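Local coordinates for D-alanine--D-alanine ligase (Acinetobacter baumannii ACICU, PDB 5D8D), which joins two D-alanine molecules at the expense of ATP, giving the D-alanyl-D-alanine dipeptide used to build peptidoglycan in the bacterial cell wall, at residues E249-I254 with V297-Q302. Residues are numbered along the deposited sequence; the frame is centred on the assembly and turned at random.
Sequences EGWGRI and VAILEQ
G250 and W251 meet I299, near the C-terminal end of helix 292-301, and Q302 where the chain leads into strand 252-259, with the CA atoms of G250 and Q302 6.4 Å apart and those of W251 and I299 6.9 Å apart. Strand 252-259 lies between strands 181-189 and 264-270 in the antiparallel sheet of the ATP-grasp fold, so the contact packs the C-terminal helix against the chain just before that strand. I299 lies over one face of the W251 indole with both its branches. CD1 sits above the six-membered ring toward its rim, 3.7 Å from CE3, and CG2 makes a CH-pi contact with the five-membered ring, 3.9 Å from its centroid and 14° off the normal. A beta-branched residue suits this place because two carbons on different arms can cover both rings of a broad, buried indole. With chi1 at 75°, W251 CG lies between the backbone N and carbonyl carbon, which turns one face of the indole toward I299; P273, M275 and V281 also touch this side chain. Glycine suits position 250 for two reasons: the positive phi, and the place a CB would occupy, which is taken by Q302 OE1. Across its bare CA lies the Q302 amide, whose plane is 42° from that of the indole. The long, polar glutamine can pack its flat end on the glycine and still bond outward: OE1 accepts a hydrogen bond from the backbone N of G88, while Q302 CD stands 3.5 Å from G250 CA.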
# COMPACT_ATOMS: atom_id res chain seq x y z
N GLU A 249 -8.94 9.05 -2.49
CA GLU A 249 -9.98 9.93 -1.90
C GLU A 249 -9.68 11.37 -2.20
O GLU A 249 -8.51 11.74 -2.30
CB GLU A 249 -10.04 9.82 -0.37
CG GLU A 249 -10.74 8.60 0.21
CD GLU A 249 -10.65 8.62 1.74
OE1 GLU A 249 -11.46 9.35 2.38
OE2 GLU A 249 -9.74 7.96 2.30
N GLY A 250 -10.73 12.17 -2.31
CA GLY A 250 -10.59 13.62 -2.45
C GLY A 250 -10.25 14.12 -3.86
O GLY A 250 -11.10 14.57 -4.59
N TRP A 251 -9.01 14.04 -4.24
CA TRP A 251 -8.60 14.59 -5.48
C TRP A 251 -7.47 13.78 -6.02
O TRP A 251 -6.97 12.95 -5.34
CB TRP A 251 -8.23 16.05 -5.27
CG TRP A 251 -6.92 16.27 -4.61
CD1 TRP A 251 -6.55 15.90 -3.36
CD2 TRP A 251 -5.80 16.96 -5.17
NE1 TRP A 251 -5.26 16.30 -3.11
CE2 TRP A 251 -4.78 16.95 -4.21
CE3 TRP A 251 -5.56 17.59 -6.41
CZ2 TRP A 251 -3.53 17.54 -4.45
CZ3 TRP A 251 -4.31 18.17 -6.65
CH2 TRP A 251 -3.32 18.15 -5.67
N GLY A 252 -7.10 14.02 -7.26
CA GLY A 252 -6.17 13.17 -7.99
C GLY A 252 -6.55 13.05 -9.47
O GLY A 252 -7.52 13.65 -9.94
N ARG A 253 -5.77 12.27 -10.19
CA ARG A 253 -5.97 12.06 -11.61
C ARG A 253 -5.90 10.56 -11.89
O ARG A 253 -5.09 9.85 -11.27
CB ARG A 253 -4.86 12.71 -12.40
CG ARG A 253 -4.87 14.23 -12.42
CD ARG A 253 -3.60 14.80 -13.08
NE ARG A 253 -3.27 14.03 -14.27
CZ ARG A 253 -2.06 13.81 -14.76
NH1 ARG A 253 -0.98 14.34 -14.20
NH2 ARG A 253 -1.94 13.05 -15.86
N ILE A 254 -6.75 10.11 -12.82
CA ILE A 254 -6.59 8.82 -13.45
C ILE A 254 -6.22 9.06 -14.88
O ILE A 254 -6.87 9.85 -15.57
CB ILE A 254 -7.91 8.06 -13.46
CG1 ILE A 254 -8.43 7.86 -12.02
CG2 ILE A 254 -7.76 6.74 -14.22
CD1 ILE A 254 -7.85 6.68 -11.28
N VAL A 297 -9.05 25.91 -1.81
CA VAL A 297 -9.96 25.79 -0.67
C VAL A 297 -10.78 24.46 -0.70
O VAL A 297 -10.98 23.79 0.32
CB VAL A 297 -10.86 27.04 -0.56
CG1 VAL A 297 -12.03 26.83 0.39
CG2 VAL A 297 -10.01 28.22 -0.09
N ALA A 298 -11.23 24.07 -1.88
CA ALA A 298 -12.06 22.88 -2.01
C ALA A 298 -11.27 21.59 -1.72
O ALA A 298 -11.79 20.66 -1.09
CB ALA A 298 -12.70 22.83 -3.40
N ILE A 299 -10.02 21.52 -2.17
CA ILE A 299 -9.15 20.43 -1.77
C ILE A 299 -9.03 20.43 -0.23
O ILE A 299 -9.23 19.41 0.41
CB ILE A 299 -7.78 20.52 -2.49
CG1 ILE A 299 -7.95 20.22 -3.98
CG2 ILE A 299 -6.75 19.56 -1.89
CD1 ILE A 299 -6.80 20.69 -4.88
N LEU A 300 -8.75 21.56 0.38
CA LEU A 300 -8.55 21.61 1.82
C LEU A 300 -9.84 21.26 2.60
O LEU A 300 -9.78 20.82 3.74
CB LEU A 300 -8.06 23.02 2.22
CG LEU A 300 -7.60 23.21 3.66
CD1 LEU A 300 -6.50 22.22 3.99
CD2 LEU A 300 -7.09 24.62 3.83
N GLU A 301 -11.00 21.49 2.00
CA GLU A 301 -12.28 21.21 2.66
C GLU A 301 -12.49 19.74 2.95
O GLU A 301 -13.16 19.42 3.90
CB GLU A 301 -13.44 21.76 1.83
CG GLU A 301 -13.72 23.22 2.13
CD GLU A 301 -14.73 23.83 1.19
OE1 GLU A 301 -15.09 23.12 0.22
OE2 GLU A 301 -15.16 24.99 1.42
N GLN A 302 -11.84 18.85 2.21
CA GLN A 302 -11.81 17.42 2.55
C GLN A 302 -11.33 17.17 3.96
O GLN A 302 -11.68 16.13 4.51
CB GLN A 302 -10.89 16.59 1.66
CG GLN A 302 -11.13 16.68 0.15
CD GLN A 302 -9.84 16.51 -0.69
OE1 GLN A 302 -8.87 15.85 -0.27
NE2 GLN A 302 -9.85 17.08 -1.90